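Local coordinates for protein probable mannosyltransferase KTR4 (Saccharomyces cerevisiae, PDB 5A07) that is a probable mannosyltransferase of the GT-A class of folds, with guanosine-5'-diphosphate and a manganese ion bound in its pocket, at residues S121-Q124 against Q125-E129; F317-N320 against F321-V324; G378-T382 against P383-C387. All blocks are in the same frame, centred on the assembly; numbering follows the deposited sequence. Where two conformers were deposited one is given.

Contact 1. Residues S121-Q124 against Q125-E129; sequences SSIQ and QLEEE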
loop_
_atom_site.group_PDB
_atom_site.type_symbol
_atom_site.label_atom_id
_atom_site.label_comp_id
_atom_site.label_asym_id
_atom_site.label_seq_id
_atom_site.Cartn_x
_atom_site.Cartn_y
_atom_site.Cartn_z
ATOM N N SER B 121 -13.934 15.270 2.133
ATOM C CA SER B 121 -14.588 14.508 1.044
ATOM C C SER B 121 -14.309 12.974 1.240
ATOM O O SER B 121 -15.247 12.129 1.273
ATOM C CB SER B 121 -13.998 15.005 -0.273
ATOM O OG SER B 121 -14.602 14.288 -1.295
ATOM N N SER B 122 -13.064 12.671 1.529
ATOM C CA SER B 122 -12.656 11.276 1.787
ATOM C C SER B 122 -13.318 10.725 3.012
ATOM O O SER B 122 -13.824 9.602 2.984
ATOM C CB SER B 122 -11.128 11.163 1.917
ATOM O OG SER B 122 -10.446 11.616 0.784
ATOM N N ILE B 123 -13.345 11.486 4.085
ATOM C CA ILE B 123 -13.936 11.052 5.333
ATOM C C ILE B 123 -15.417 10.785 5.178
ATOM O O ILE B 123 -15.936 9.798 5.643
ATOM C CB ILE B 123 -13.654 12.075 6.408
ATOM C CG1 ILE B 123 -12.165 12.083 6.771
ATOM C CG2 ILE B 123 -14.470 11.781 7.587
ATOM C CD1 ILE B 123 -11.748 13.365 7.505
ATOM N N GLN B 124 -16.110 11.658 4.455
ATOM C CA GLN B 124 -17.555 11.490 4.287
ATOM C C GLN B 124 -17.893 10.187 3.529
ATOM O O GLN B 124 -18.837 9.460 3.862
ATOM C CB GLN B 124 -18.139 12.708 3.534
ATOM C CG GLN B 124 -18.197 13.925 4.468
ATOM C CD GLN B 124 -18.704 15.168 3.777
ATOM O OE1 GLN B 124 -18.397 15.346 2.629
ATOM N NE2 GLN B 124 -19.339 16.067 4.508
ATOM N N GLN B 125 -17.143 9.912 2.526
ATOM C CA GLN B 125 -17.294 8.654 1.834
ATOM C C GLN B 125 -16.937 7.422 2.646
ATOM O O GLN B 125 -17.648 6.370 2.566
ATOM C CB GLN B 125 -16.483 8.727 0.552
ATOM C CG GLN B 125 -17.220 9.712 -0.350
ATOM C CD GLN B 125 -16.554 9.764 -1.618
ATOM O OE1 GLN B 125 -15.720 10.641 -1.799
ATOM N NE2 GLN B 125 -16.689 8.737 -2.380
ATOM N N LEU B 126 -15.880 7.508 3.444
ATOM C CA LEU B 126 -15.495 6.352 4.289
ATOM C C LEU B 126 -16.568 6.162 5.359
ATOM O O LEU B 126 -16.904 5.014 5.722
ATOM C CB LEU B 126 -14.135 6.583 4.964
ATOM C CG LEU B 126 -13.686 5.518 5.945
ATOM C CD1 LEU B 126 -13.522 4.247 5.207
ATOM C CD2 LEU B 126 -12.373 5.996 6.586
ATOM N N GLU B 127 -17.109 7.249 5.892
ATOM C CA GLU B 127 -18.179 7.113 6.910
ATOM C C GLU B 127 -19.439 6.440 6.273
ATOM O O GLU B 127 -20.032 5.503 6.832
ATOM C CB GLU B 127 -18.566 8.484 7.451
ATOM C CG GLU B 127 -17.597 9.050 8.489
ATOM C CD GLU B 127 -17.705 8.377 9.854
ATOM O OE1 GLU B 127 -18.857 8.163 10.300
ATOM O OE2 GLU B 127 -16.666 8.098 10.510
ATOM N N GLU B 128 -19.820 6.954 5.127
ATOM C CA GLU B 128 -21.047 6.502 4.462
ATOM C C GLU B 128 -20.934 5.020 4.063
ATOM O O GLU B 128 -21.880 4.271 4.204
ATOM C CB GLU B 128 -21.312 7.351 3.236
ATOM C CG GLU B 128 -22.532 6.963 2.354
ATOM C CD GLU B 128 -23.843 6.831 3.159
ATOM O OE1 GLU B 128 -23.980 7.437 4.249
ATOM O OE2 GLU B 128 -24.730 6.046 2.781
ATOM N N GLU B 129 -19.778 4.579 3.578
ATOM C CA GLU B 129 -19.669 3.225 3.085
ATOM C C GLU B 129 -19.255 2.239 4.170
ATOM O O GLU B 129 -19.376 1.041 3.977
ATOM C CB GLU B 129 -18.642 3.146 1.941
ATOM C CG GLU B 129 -18.969 4.033 0.730
ATOM C CD GLU B 129 -20.412 3.858 0.133
ATOM O OE1 GLU B 129 -21.004 2.775 0.252
ATOM O OE2 GLU B 129 -20.986 4.874 -0.398
#

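Contact 2. Residues F317-N320 against F321-V324; sequences FWTN and FEIV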
loop_
_atom_site.group_PDB
_atom_site.type_symbol
_atom_site.label_atom_id
_atom_site.label_comp_id
_atom_site.label_asym_id
_atom_site.label_seq_id
_atom_site.Cartn_x
_atom_site.Cartn_y
_atom_site.Cartn_z
ATOM N N PHE B 317 2.132 -2.640 -3.685
ATOM C CA PHE B 317 0.779 -2.308 -3.219
ATOM C C PHE B 317 0.698 -0.788 -3.279
ATOM O O PHE B 317 1.628 -0.108 -2.873
ATOM C CB PHE B 317 0.545 -2.789 -1.806
ATOM C CG PHE B 317 0.910 -4.237 -1.625
ATOM C CD1 PHE B 317 0.172 -5.210 -2.286
ATOM C CD2 PHE B 317 1.974 -4.616 -0.825
ATOM C CE1 PHE B 317 0.546 -6.557 -2.221
ATOM C CE2 PHE B 317 2.320 -5.934 -0.723
ATOM C CZ PHE B 317 1.607 -6.896 -1.418
ATOM N N TRP B 318 -0.442 -0.275 -3.727
ATOM C CA TRP B 318 -0.582 1.173 -3.881
ATOM C C TRP B 318 -1.091 1.791 -2.614
ATOM O O TRP B 318 -2.320 1.878 -2.368
ATOM C CB TRP B 318 -1.516 1.462 -5.032
ATOM C CG TRP B 318 -1.259 2.849 -5.657
ATOM C CD1 TRP B 318 -0.078 3.497 -5.754
ATOM C CD2 TRP B 318 -2.230 3.657 -6.282
ATOM N NE1 TRP B 318 -0.263 4.712 -6.448
ATOM C CE2 TRP B 318 -1.580 4.813 -6.770
ATOM C CE3 TRP B 318 -3.602 3.551 -6.441
ATOM C CZ2 TRP B 318 -2.270 5.828 -7.385
ATOM C CZ3 TRP B 318 -4.266 4.558 -7.126
ATOM C CH2 TRP B 318 -3.593 5.653 -7.596
ATOM N N THR B 319 -0.149 2.233 -1.826
ATOM C CA THR B 319 -0.366 2.498 -0.399
ATOM C C THR B 319 -1.244 3.711 -0.041
ATOM O O THR B 319 -1.501 3.932 1.125
ATOM C CB THR B 319 0.991 2.694 0.335
ATOM O OG1 THR B 319 1.715 3.723 -0.331
ATOM C CG2 THR B 319 1.783 1.343 0.318
ATOM N N ASN B 320 -1.728 4.509 -1.002
ATOM C CA ASN B 320 -2.662 5.551 -0.596
ATOM C C ASN B 320 -3.843 5.004 0.181
ATOM O O ASN B 320 -4.458 5.704 0.964
ATOM C CB ASN B 320 -3.052 6.470 -1.746
ATOM C CG ASN B 320 -3.595 5.744 -2.972
ATOM O OD1 ASN B 320 -4.633 5.122 -2.918
ATOM N ND2 ASN B 320 -2.928 5.905 -4.074
ATOM N N PHE B 321 -4.226 3.772 -0.118
ATOM C CA PHE B 321 -5.101 2.954 0.746
ATOM C C PHE B 321 -4.262 1.826 1.306
ATOM O O PHE B 321 -3.544 1.182 0.562
ATOM C CB PHE B 321 -6.217 2.316 -0.095
ATOM C CG PHE B 321 -6.999 1.212 0.637
ATOM C CD1 PHE B 321 -6.491 -0.076 0.731
ATOM C CD2 PHE B 321 -8.156 1.481 1.260
ATOM C CE1 PHE B 321 -7.191 -1.087 1.391
ATOM C CE2 PHE B 321 -8.844 0.515 1.934
ATOM C CZ PHE B 321 -8.373 -0.771 2.016
ATOM N N GLU B 322 -4.271 1.614 2.609
ATOM C CA GLU B 322 -3.687 0.373 3.135
ATOM C C GLU B 322 -4.325 0.107 4.515
ATOM O O GLU B 322 -4.668 1.063 5.244
ATOM C CB GLU B 322 -2.169 0.400 3.147
ATOM C CG GLU B 322 -1.566 1.549 3.929
ATOM C CD GLU B 322 -0.050 1.617 3.917
ATOM O OE1 GLU B 322 0.699 0.664 3.531
ATOM O OE2 GLU B 322 0.428 2.668 4.361
ATOM N N ILE B 323 -4.584 -1.172 4.833
ATOM C CA ILE B 323 -4.989 -1.591 6.192
ATOM C C ILE B 323 -3.721 -2.317 6.684
ATOM O O ILE B 323 -3.266 -3.261 6.036
ATOM C CB ILE B 323 -6.106 -2.590 6.165
ATOM C CG1 ILE B 323 -7.313 -2.163 5.328
ATOM C CG2 ILE B 323 -6.574 -2.861 7.562
ATOM C CD1 ILE B 323 -7.902 -0.909 5.733
ATOM N N VAL B 324 -3.168 -1.910 7.795
ATOM C CA VAL B 324 -1.879 -2.475 8.191
ATOM C C VAL B 324 -1.846 -2.818 9.683
ATOM O O VAL B 324 -2.335 -2.077 10.553
ATOM C CB VAL B 324 -0.668 -1.645 7.697
ATOM C CG1 VAL B 324 -0.774 -0.229 8.104
ATOM C CG2 VAL B 324 0.636 -2.282 8.179
#

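Contact 3. Residues G378-T382 against P383-C387; sequences GYHHT and PYTNC. With MN (manganese (II) ion), chain G.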
loop_
_atom_site.group_PDB
_atom_site.type_symbol
_atom_site.label_atom_id
_atom_site.label_comp_id
_atom_site.label_asym_id
_atom_site.label_seq_id
_atom_site.Cartn_x
_atom_site.Cartn_y
_atom_site.Cartn_z
ATOM N N GLY B 378 -14.622 -1.094 -3.033
ATOM C CA GLY B 378 -14.631 -0.291 -4.222
ATOM C C GLY B 378 -13.941 1.075 -3.888
ATOM O O GLY B 378 -14.308 1.720 -2.896
ATOM N N TYR B 379 -12.954 1.467 -4.653
ATOM C CA TYR B 379 -12.075 2.557 -4.232
ATOM C C TYR B 379 -11.416 3.240 -5.395
ATOM O O TYR B 379 -11.013 2.579 -6.421
ATOM C CB TYR B 379 -10.913 2.005 -3.399
ATOM C CG TYR B 379 -9.873 3.041 -3.044
ATOM C CD1 TYR B 379 -10.044 3.810 -1.918
ATOM C CD2 TYR B 379 -8.650 3.086 -3.694
ATOM C CE1 TYR B 379 -9.050 4.714 -1.507
ATOM C CE2 TYR B 379 -7.652 3.970 -3.343
ATOM C CZ TYR B 379 -7.884 4.830 -2.231
ATOM O OH TYR B 379 -6.908 5.680 -1.779
ATOM N N HIS B 380 -11.297 4.562 -5.319
ATOM C CA HIS B 380 -10.549 5.325 -6.358
ATOM C C HIS B 380 -9.657 6.352 -5.767
ATOM O O HIS B 380 -10.076 7.078 -4.861
ATOM C CB HIS B 380 -11.545 5.956 -7.309
ATOM C CG HIS B 380 -11.004 7.060 -8.155
ATOM N ND1 HIS B 380 -11.249 8.389 -7.884
ATOM C CD2 HIS B 380 -10.270 7.041 -9.285
ATOM C CE1 HIS B 380 -10.714 9.146 -8.842
ATOM N NE2 HIS B 380 -10.105 8.345 -9.699
ATOM N N HIS B 381 -8.447 6.445 -6.324
ATOM C CA HIS B 381 -7.543 7.553 -6.131
ATOM C C HIS B 381 -7.010 7.775 -7.516
ATOM O O HIS B 381 -6.528 6.835 -8.200
ATOM C CB HIS B 381 -6.406 7.156 -5.185
ATOM C CG HIS B 381 -5.337 8.204 -4.958
ATOM N ND1 HIS B 381 -4.525 8.698 -5.942
ATOM C CD2 HIS B 381 -4.961 8.845 -3.824
ATOM C CE1 HIS B 381 -3.655 9.550 -5.421
ATOM N NE2 HIS B 381 -3.916 9.653 -4.140
ATOM N N THR B 382 -7.036 8.996 -7.976
ATOM C CA THR B 382 -6.607 9.227 -9.372
ATOM C C THR B 382 -5.228 8.601 -9.693
ATOM O O THR B 382 -4.350 8.716 -8.896
ATOM C CB THR B 382 -6.556 10.783 -9.752
ATOM O OG1 THR B 382 -6.151 10.859 -11.132
ATOM C CG2 THR B 382 -5.537 11.575 -8.950
ATOM N N PRO B 383 -5.059 7.923 -10.825
ATOM C CA PRO B 383 -5.996 7.654 -11.922
ATOM C C PRO B 383 -6.606 6.237 -11.936
ATOM O O PRO B 383 -7.129 5.811 -12.974
ATOM C CB PRO B 383 -5.089 7.731 -13.136
ATOM C CG PRO B 383 -3.791 7.165 -12.675
ATOM C CD PRO B 383 -3.677 7.550 -11.213
ATOM N N TYR B 384 -6.631 5.539 -10.809
ATOM C CA TYR B 384 -6.993 4.107 -10.835
ATOM C C TYR B 384 -8.127 3.799 -9.912
ATOM O O TYR B 384 -8.302 4.422 -8.839
ATOM C CB TYR B 384 -5.760 3.280 -10.471
ATOM C CG TYR B 384 -4.545 3.446 -11.384
ATOM C CD1 TYR B 384 -4.599 3.115 -12.707
ATOM C CD2 TYR B 384 -3.358 3.945 -10.902
ATOM C CE1 TYR B 384 -3.531 3.332 -13.525
ATOM C CE2 TYR B 384 -2.235 4.106 -11.688
ATOM C CZ TYR B 384 -2.333 3.778 -12.998
ATOM O OH TYR B 384 -1.301 3.953 -13.820
ATOM N N THR B 385 -8.876 2.769 -10.292
ATOM C CA THR B 385 -10.062 2.374 -9.561
ATOM C C THR B 385 -10.137 0.858 -9.421
ATOM O O THR B 385 -9.903 0.137 -10.395
ATOM C CB THR B 385 -11.330 2.824 -10.305
ATOM O OG1 THR B 385 -11.344 4.257 -10.398
ATOM C CG2 THR B 385 -12.543 2.463 -9.581
ATOM N N ASN B 386 -10.459 0.384 -8.202
ATOM C CA ASN B 386 -10.905 -0.970 -7.972
ATOM C C ASN B 386 -12.435 -0.914 -7.876
ATOM O O ASN B 386 -12.967 -0.371 -6.898
ATOM C CB ASN B 386 -10.328 -1.504 -6.650
ATOM C CG ASN B 386 -10.828 -2.891 -6.338
ATOM O OD1 ASN B 386 -10.668 -3.838 -7.159
ATOM N ND2 ASN B 386 -11.410 -3.049 -5.152
ATOM N N CYS B 387 -13.129 -1.483 -8.855
ATOM C CA CYS B 387 -14.587 -1.401 -8.932
ATOM C C CYS B 387 -15.168 -2.805 -9.137
ATOM O O CYS B 387 -15.145 -3.302 -10.273
ATOM C CB CYS B 387 -15.008 -0.489 -10.077
ATOM S SG CYS B 387 -16.821 -0.229 -10.029
HETATM MN MN MN G . -2.558 11.107 -2.763
HETATM O O HOH W 1 -2.715 12.605 -4.594
HETATM O O HOH W 2 -4.482 12.315 -2.015
#

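Contact 1. Residues S121-Q124 against Q125-E129
Ser121 offers its carbonyl O to the backbone N of Gln125, 3.2 Å away, in the first of four i to i+4 bonds that join these two segments in helix 116-131. This helix is the crossover of a beta-alpha-beta unit, leading from strand 105-110 to the parallel strand 138-142 of the GT-A fold. The aliphatic part of Gln125 lies alongside the preceding turn, with its CG 3.5 Å from Ser121 O. One residue on, Ser122 O takes the N-H of Leu126 at 3.0 Å, and Leu126 CB rests 3.6 Å from that same oxygen. The buried hydroxyl of Ser122 faces elsewhere: OG bonds to the backbone O of Glu232 and N of Val235, tying the helix to the segment that supplies a manganese ligand. Ile123, packed on Tyr138 and Phe140 of strand 138-142, has its O 2.8 Å from Glu127 N. Glu127 CG also comes within 3.4 Å of Ile123 O before the chain bends at chi2 (-74°) and turns the carboxylate away from residues 121-124. There OE1 forms a salt bridge with Arg162, while OE2 is bonded to Tyr138 OH and Asn131 ND2, so both oxygens of a buried acid are satisfied, consistent with a charged carboxylate. Gln124 lies on the exposed side of the helix, where Glu128 pairs with Lys132. Gln124 O receives Glu128 N at 3.0 Å from a position tilted 29° out of the carbonyl plane, and Glu128 CB stands 3.3 Å from Gln124 O.

Contact 2. Residues F317-N320 against F321-V324
Thr319 and Glu322 make the tight half of this contact, their side chains lying next to each other and pointing the same way. The methyl CG2 of Thr319 meets the carboxylate of Glu322 at OE1, 3.5 Å away, while Glu322 CG passes 3.7 Å from the backbone O of Thr319. Glu322 reaches this place because its CG is set between the backbone N and the carbonyl carbon (chi1 57°), with the chain extended beyond. The touch between the two is van der Waals in kind; their polar ends are satisfied elsewhere. Glu322 OE1 bonds to Tyr256 OH, OE2 forms salt bridges with Arg230 and Arg358, and Thr319 OG1 bonds to Asp354, so a buried acid is compensated by two arginines and held against turning.

The backbone beneath is a type I beta turn from Trp318 to Phe321, leading from strand 316-317 into strand 322-325, both antiparallel neighbours of strand 256-262 in the central sheet of the GT-A fold. Across the turn Thr319 CA makes a CA-H...O contact with Phe321 O at 3.6 Å.

The other half is loose between the two segments, with few side-chain touches across. Trp318, alone of the residues in contact, is partly exposed; its indole turns to other neighbours. Asn320 ND2 sits 3.1 Å above the Trp318 ring plane, over its centre, and the His381 ring stands on that same side, toward the rim, its plane steeply inclined. Asn320 and Phe321 are buried by other parts of the chain. Asn320 OD1 is bonded to Tyr379 OH, which keeps the amide in place about 5 Å from both the manganese ion and guanosine-5'-diphosphate. The Phe321 ring leaves the turn to pack on Ile377 and against Tyr379.

Contact 3. Residues G378-T382 against P383-C387
Pro383 follows Thr382 through a cis peptide bond, and these two form the tip of a beta hairpin between strands 379-381 and 384-386. With His381 and Tyr384 at its ends, the tip is a type VI turn, closed by Tyr384 N to His381 O at 2.9 Å. Pro383 CG lies 3.5 Å above the Tyr384 ring plane, over its centre. Thr382 OG1 sits beside its own carbonyl carbon, opposite N (chi1 -179°), which brings it 3.3 Å from Pro383 CA.

Asn386 secures the far end of the hairpin: its N and O each make a 2.9 Å bond with Tyr379, to Tyr379 O and from Tyr379 N. Its amide ND2 goes to Ile377 O. Between these ends, on the other face of the sheet, His380 and Thr385 form a non-hydrogen-bonded pair in which CD2 of His380 approaches OG1 of Thr385 at 3.2 Å.

The turn also serves the metal site. Thr382 O accepts a bond from His381 ND1 at 3.0 Å, close to the imidazole plane. This bond and the metal bond together hold the ring's rotation, with NE2 2.4 Å from the manganese ion, which Glu232 and two waters also bind. With ND1 donating to a carbonyl, NE2 is the nitrogen that binds the metal, and the carbonyl probably makes the imidazole a stronger ligand.

Contact 2 is the core of the three, its centre about 3 Å from the centre of the chain. Contacts 1 and 3 lie further out and are only partly buried. Contacts 2 and 3 touch, Trp318 packing on the hairpin tip. Contact 1 touches neither, but its helix and contact 3 both meet strand 236-237, and it holds the backbone of Glu232, whose side chain shares the manganese with His381. Regular backbone bonding dominates contacts 1 and 3, helical in one and antiparallel in the other, whereas contact 2 shows no clear bond between its segments and relies on buried charge paired with surrounding residues.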